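Local coordinates for DUF1285 domain-containing protein (Shewanella baltica, PDB 2RA9) that is of unknown function but belongs to a family with a new fold of repeated structural motifs and may take part in signal transduction, at residues Ile81-Leu93 with Cys134-Asp146. Residues are numbered along the deposited sequence; the frame is centred on the assembly and turned at random. Where two conformers were deposited one is given.
Sequences IVDFERAQPHSLL and CYYNFVNEFNLSD. With NA (sodium ion), chain B; EDO (1,2-ethanediol), chain D; EDO (1,2-ethanediol), chain H.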
loop_
_atom_site.group_PDB
_atom_site.type_symbol
_atom_site.label_atom_id
_atom_site.label_comp_id
_atom_site.label_asym_id
_atom_site.label_seq_id
_atom_site.Cartn_x
_atom_site.Cartn_y
_atom_site.Cartn_z
ATOM N N ILE A 81 -0.454 -4.998 2.475
ATOM C CA ILE A 81 0.719 -5.839 2.340
ATOM C C ILE A 81 0.422 -7.245 2.864
ATOM O O ILE A 81 0.015 -7.427 4.002
ATOM C CB ILE A 81 1.914 -5.239 3.060
ATOM C CG1 ILE A 81 2.380 -3.965 2.328
ATOM C CG2 ILE A 81 3.063 -6.290 3.165
ATOM C CD1 ILE A 81 3.384 -3.070 3.077
ATOM N N VAL A 82 0.642 -8.259 2.042
ATOM C CA VAL A 82 0.309 -9.641 2.414
ATOM C C VAL A 82 1.558 -10.540 2.462
ATOM O O VAL A 82 1.492 -11.648 3.003
ATOM C CB VAL A 82 -0.772 -10.223 1.519
ATOM C CG1 VAL A 82 -2.036 -9.403 1.639
ATOM C CG2 VAL A 82 -0.351 -10.380 0.011
ATOM N N ASP A 83 2.688 -10.078 1.930
ATOM C CA ASP A 83 3.937 -10.858 1.939
ATOM C C ASP A 83 5.115 -9.925 1.866
ATOM O O ASP A 83 4.993 -8.764 1.437
ATOM C CB ASP A 83 3.935 -11.844 0.754
ATOM C CG ASP A 83 4.810 -13.064 0.966
ATOM O OD1 ASP A 83 5.419 -13.221 2.035
ATOM O OD2 ASP A 83 4.883 -13.871 0.014
ATOM N N PHE A 84 6.271 -10.421 2.283
ATOM C CA PHE A 84 7.485 -9.650 2.284
ATOM C C PHE A 84 8.681 -10.607 2.340
ATOM O O PHE A 84 8.542 -11.759 2.786
ATOM C CB PHE A 84 7.518 -8.633 3.445
ATOM C CG PHE A 84 7.531 -9.289 4.805
ATOM C CD1 PHE A 84 8.712 -9.750 5.335
ATOM C CD2 PHE A 84 6.364 -9.472 5.535
ATOM C CE1 PHE A 84 8.747 -10.415 6.559
ATOM C CE2 PHE A 84 6.418 -10.136 6.771
ATOM C CZ PHE A 84 7.652 -10.603 7.239
ATOM N N GLU A 85 9.827 -10.115 1.907
ATOM C CA GLU A 85 11.094 -10.834 2.022
ATOM C C GLU A 85 12.237 -9.841 1.932
ATOM O O GLU A 85 12.119 -8.794 1.293
ATOM C CB GLU A 85 11.204 -11.871 0.872
ATOM C CG GLU A 85 12.480 -12.684 0.831
ATOM C CD GLU A 85 12.528 -13.622 -0.355
ATOM O OE1 GLU A 85 11.963 -13.286 -1.423
ATOM O OE2 GLU A 85 13.162 -14.691 -0.220
ATOM N N ARG A 86 13.354 -10.129 2.603
ATOM C CA ARG A 86 14.600 -9.394 2.311
ATOM C C ARG A 86 15.285 -10.009 1.088
ATOM O O ARG A 86 15.383 -11.236 0.990
ATOM C CB ARG A 86 15.562 -9.476 3.494
ATOM C CG ARG A 86 15.076 -8.771 4.720
ATOM C CD ARG A 86 16.078 -8.831 5.828
ATOM N NE ARG A 86 15.485 -8.553 7.144
ATOM C CZ ARG A 86 15.605 -7.417 7.812
ATOM N NH1 ARG A 86 16.306 -6.376 7.343
ATOM N NH2 ARG A 86 15.066 -7.322 8.998
ATOM N N ALA A 87 15.778 -9.171 0.186
ATOM C CA ALA A 87 16.610 -9.637 -0.924
ATOM C C ALA A 87 17.855 -10.350 -0.406
ATOM O O ALA A 87 18.254 -11.402 -0.949
ATOM C CB ALA A 87 17.011 -8.443 -1.833
ATOM N N GLN A 88 18.482 -9.757 0.623
ATOM C CA GLN A 88 19.663 -10.344 1.243
ATOM C C GLN A 88 19.570 -10.183 2.761
ATOM O O GLN A 88 18.816 -9.332 3.256
ATOM C CB GLN A 88 20.951 -9.695 0.718
ATOM C CG GLN A 88 21.155 -9.788 -0.811
ATOM C CD GLN A 88 20.573 -8.606 -1.581
ATOM O OE1 GLN A 88 20.082 -7.637 -0.997
ATOM N NE2 GLN A 88 20.643 -8.679 -2.909
ATOM N N PRO A 89 20.333 -11.006 3.513
ATOM C CA PRO A 89 20.299 -10.807 4.941
ATOM C C PRO A 89 20.505 -9.353 5.258
ATOM O O PRO A 89 21.350 -8.683 4.632
ATOM C CB PRO A 89 21.461 -11.687 5.421
ATOM C CG PRO A 89 21.402 -12.816 4.469
ATOM C CD PRO A 89 21.219 -12.123 3.161
ATOM N N HIS A 90 19.686 -8.841 6.173
ATOM C CA HIS A 90 19.802 -7.473 6.671
ATOM C C HIS A 90 19.435 -6.387 5.679
ATOM O O HIS A 90 19.512 -5.219 6.015
ATOM C CB HIS A 90 21.182 -7.180 7.288
ATOM C CG HIS A 90 21.529 -8.121 8.393
ATOM N ND1 HIS A 90 21.280 -7.838 9.716
ATOM C CD2 HIS A 90 22.029 -9.374 8.360
ATOM C CE1 HIS A 90 21.659 -8.867 10.457
ATOM N NE2 HIS A 90 22.104 -9.813 9.652
ATOM N N SER A 91 18.938 -6.773 4.512
ATOM C CA SER A 91 18.587 -5.798 3.503
ATOM C C SER A 91 17.212 -5.169 3.758
ATOM O O SER A 91 16.468 -5.555 4.669
ATOM C CB SER A 91 18.647 -6.424 2.103
ATOM O OG SER A 91 17.498 -7.195 1.819
ATOM N N LEU A 92 16.905 -4.153 2.968
ATOM C CA LEU A 92 15.570 -3.614 2.867
ATOM C C LEU A 92 14.631 -4.685 2.351
ATOM O O LEU A 92 15.057 -5.749 1.891
ATOM C CB LEU A 92 15.561 -2.387 1.948
ATOM C CG LEU A 92 16.372 -1.178 2.393
ATOM C CD1 LEU A 92 16.361 -0.103 1.326
ATOM C CD2 LEU A 92 15.906 -0.613 3.709
ATOM N N LEU A 93 13.328 -4.417 2.442
ATOM C CA LEU A 93 12.343 -5.433 2.127
ATOM C C LEU A 93 11.770 -5.228 0.734
ATOM O O LEU A 93 11.638 -4.091 0.262
ATOM C CB LEU A 93 11.183 -5.380 3.098
ATOM C CG LEU A 93 11.369 -5.713 4.559
ATOM C CD1 LEU A 93 10.002 -5.488 5.275
ATOM C CD2 LEU A 93 11.803 -7.108 4.686
ATOM N N CYS A 134 0.401 -11.590 8.037
ATOM C CA CYS A 134 1.849 -11.476 7.992
ATOM C C CYS A 134 2.428 -10.734 9.205
ATOM O O CYS A 134 3.654 -10.558 9.299
ATOM C CB CYS A 134 2.299 -10.866 6.666
ATOM S SG CYS A 134 2.033 -9.128 6.456
ATOM N N TYR A 135 1.551 -10.323 10.126
ATOM C CA TYR A 135 1.988 -9.474 11.233
ATOM C C TYR A 135 3.035 -10.127 12.102
ATOM O O TYR A 135 4.082 -9.533 12.356
ATOM C CB TYR A 135 0.792 -9.053 12.087
ATOM C CG TYR A 135 1.161 -8.140 13.237
ATOM C CD1 TYR A 135 1.557 -6.843 12.986
ATOM C CD2 TYR A 135 1.145 -8.575 14.555
ATOM C CE1 TYR A 135 1.883 -5.981 14.010
ATOM C CE2 TYR A 135 1.490 -7.724 15.592
ATOM C CZ TYR A 135 1.859 -6.412 15.306
ATOM O OH TYR A 135 2.182 -5.501 16.290
ATOM N N TYR A 136 2.748 -11.314 12.611
ATOM C CA TYR A 136 3.707 -11.988 13.470
ATOM C C TYR A 136 4.998 -12.270 12.746
ATOM O O TYR A 136 6.056 -12.120 13.326
ATOM C CB TYR A 136 3.130 -13.305 14.049
ATOM C CG TYR A 136 1.948 -13.133 14.993
ATOM C CD1 TYR A 136 1.937 -12.188 16.007
ATOM C CD2 TYR A 136 0.842 -13.962 14.890
ATOM C CE1 TYR A 136 0.834 -12.039 16.850
ATOM C CE2 TYR A 136 -0.273 -13.796 15.713
ATOM C CZ TYR A 136 -0.262 -12.862 16.725
ATOM O OH TYR A 136 -1.386 -12.700 17.550
ATOM N N ASN A 137 4.931 -12.671 11.484
ATOM C CA ASN A 137 6.147 -12.894 10.718
ATOM C C ASN A 137 6.986 -11.599 10.603
ATOM O O ASN A 137 8.229 -11.628 10.646
ATOM C CB ASN A 137 5.829 -13.466 9.330
ATOM C CG ASN A 137 5.310 -14.891 9.368
ATOM O OD1 ASN A 137 5.628 -15.683 10.274
ATOM N ND2 ASN A 137 4.505 -15.240 8.345
ATOM N N PHE A 138 6.313 -10.460 10.473
ATOM C CA PHE A 138 6.984 -9.162 10.387
ATOM C C PHE A 138 7.714 -8.882 11.704
ATOM O O PHE A 138 8.879 -8.464 11.720
ATOM C CB PHE A 138 5.942 -8.032 10.071
ATOM C CG PHE A 138 6.537 -6.667 10.063
ATOM C CD1 PHE A 138 7.231 -6.208 8.955
ATOM C CD2 PHE A 138 6.430 -5.837 11.160
ATOM C CE1 PHE A 138 7.797 -4.937 8.942
ATOM C CE2 PHE A 138 7.021 -4.585 11.158
ATOM C CZ PHE A 138 7.686 -4.133 10.048
ATOM N N VAL A 139 7.028 -9.106 12.820
ATOM C CA VAL A 139 7.671 -8.860 14.120
ATOM C C VAL A 139 8.929 -9.738 14.244
ATOM O O VAL A 139 9.992 -9.282 14.686
ATOM C CB VAL A 139 6.694 -9.040 15.307
ATOM C CG1 VAL A 139 7.428 -8.793 16.640
ATOM C CG2 VAL A 139 5.506 -8.107 15.214
ATOM N N ASN A 140 8.796 -10.998 13.874
ATOM C CA ASN A 140 9.912 -11.950 13.878
ATOM C C ASN A 140 11.048 -11.522 12.972
ATOM O O ASN A 140 12.197 -11.898 13.211
ATOM C CB ASN A 140 9.468 -13.328 13.400
ATOM C CG ASN A 140 8.485 -14.048 14.342
ATOM O OD1 ASN A 140 8.324 -13.720 15.532
ATOM N ND2 ASN A 140 7.833 -15.047 13.789
ATOM N N GLU A 141 10.744 -10.797 11.905
ATOM C CA GLU A 141 11.760 -10.403 10.898
ATOM C C GLU A 141 12.749 -9.354 11.389
ATOM O O GLU A 141 13.846 -9.215 10.839
ATOM C CB GLU A 141 11.058 -9.832 9.645
ATOM C CG GLU A 141 11.974 -9.557 8.458
ATOM C CD GLU A 141 12.689 -10.806 7.966
ATOM O OE1 GLU A 141 12.060 -11.867 7.909
ATOM O OE2 GLU A 141 13.900 -10.749 7.663
ATOM N N PHE A 142 12.370 -8.566 12.381
ATOM C CA PHE A 142 13.197 -7.458 12.854
ATOM C C PHE A 142 14.624 -7.943 13.152
ATOM O O PHE A 142 14.819 -9.026 13.711
ATOM C CB PHE A 142 12.597 -6.877 14.134
ATOM C CG PHE A 142 13.424 -5.790 14.758
ATOM C CD1 PHE A 142 13.349 -4.488 14.296
ATOM C CD2 PHE A 142 14.254 -6.068 15.822
ATOM C CE1 PHE A 142 14.111 -3.496 14.857
ATOM C CE2 PHE A 142 15.014 -5.056 16.416
ATOM C CZ PHE A 142 14.941 -3.784 15.930
ATOM N N ASN A 143 15.599 -7.115 12.748
ATOM C CA ASN A 143 17.020 -7.263 13.057
ATOM C C ASN A 143 17.438 -5.956 13.709
ATOM O O ASN A 143 17.050 -4.897 13.251
ATOM C CB ASN A 143 17.914 -7.417 11.796
ATOM C CG ASN A 143 17.671 -8.717 11.017
ATOM O OD1 ASN A 143 16.993 -9.657 11.470
ATOM N ND2 ASN A 143 18.276 -8.793 9.874
ATOM N N LEU A 144 18.304 -6.033 14.711
ATOM C CA LEU A 144 18.862 -4.803 15.295
ATOM C C LEU A 144 19.471 -3.859 14.259
ATOM O O LEU A 144 19.410 -2.613 14.397
ATOM C CB LEU A 144 19.883 -5.132 16.376
ATOM C CG LEU A 144 19.928 -4.062 17.496
ATOM C CD1 LEU A 144 18.514 -3.678 18.081
ATOM C CD2 LEU A 144 20.824 -4.503 18.586
ATOM N N SER A 145 20.040 -4.431 13.199
ATOM C CA SER A 145 20.612 -3.594 12.128
ATOM C C SER A 145 19.598 -2.700 11.416
ATOM O O SER A 145 19.975 -1.742 10.759
ATOM C CB SER A 145 21.340 -4.445 11.097
ATOM O OG SER A 145 20.446 -5.364 10.510
ATOM N N ASP A 146 18.320 -3.020 11.533
ATOM C CA ASP A 146 17.270 -2.220 10.876
ATOM C C ASP A 146 17.209 -0.793 11.416
ATOM O O ASP A 146 16.669 0.106 10.754
ATOM C CB ASP A 146 15.911 -2.900 11.037
ATOM C CG ASP A 146 15.772 -4.118 10.188
ATOM O OD1 ASP A 146 16.437 -4.197 9.101
ATOM O OD2 ASP A 146 15.019 -5.023 10.605
HETATM NA NA NA B . 14.039 -10.920 14.648
HETATM C C1 EDO D . 4.651 -13.012 5.070
HETATM O O1 EDO D . 3.928 -13.541 6.178
HETATM C C2 EDO D . 6.093 -13.476 5.113
HETATM O O2 EDO D . 6.183 -14.811 4.615
HETATM C C1 EDO H . 10.062 -11.466 18.439
HETATM O O1 EDO H . 10.245 -12.298 17.273
HETATM C C2 EDO H . 11.320 -11.419 19.270
HETATM O O2 EDO H . 12.491 -11.297 18.447
HETATM O O HOH W 1 13.215 -12.095 4.633
HETATM O O HOH W 2 19.093 -4.281 8.596
HETATM O O HOH W 3 12.254 -10.092 16.045
HETATM O O HOH W 4 13.792 -13.030 15.785
HETATM O O HOH W 5 15.202 -12.253 13.065
#
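All three guanidinium nitrogens of Arg86 bond to the 134-146 segment, bridging two carboxylates and a backbone carbonyl. End-on, NH1 and NH2 meet the syn lone pairs of Asp146 OD1 and OD2, both at 2.8 Å and nearly straight (170°), with the two planes only 7° apart; NH1 also holds Ser91 O. Along the other edge NE donates to the anti lone pair of Glu141 OE2 (2.8 Å), while NH2 also reaches Glu141 O (2.9 Å) from above its carbonyl plane. The Asn143 amide stacks flat over one guanidinium face, and Asn143 N donates to Asp146 OD2, steadying the carboxylate. A leucine in place of Arg86 would probably leave Glu141 and Asp146 without their shared counter-charge and Glu141 O without its NH2 donor. This network joins the end of helix 135-141 and the following 3-10 segment to strand 79-86, a central strand of the second of two six-stranded mixed sheets with the same strand order, consistent with the repeated motifs of the DUF1285 fold. Asn140 O and Phe142 O, with three waters, bind a sodium ion. Nearer the helix start, the Phe84 ring packs on the backbone, Asn137 C and Cys134 O at its edge. With CG between backbone N and carbonyl carbon (chi1 64°), CZ lies 3.5 Å from Phe138 N and CE2 3.9 Å from Phe138 CB; a carbon of an ethanediol, probably from the crystallisation liquor, sits over the rim of one face. Within the type II turn Gln88-Ser91, His90 ND1 donates in its ring plane to Ser145 OG (2.7 Å), and one water joins His90 O, Ser145 OG and Asp146 OD1.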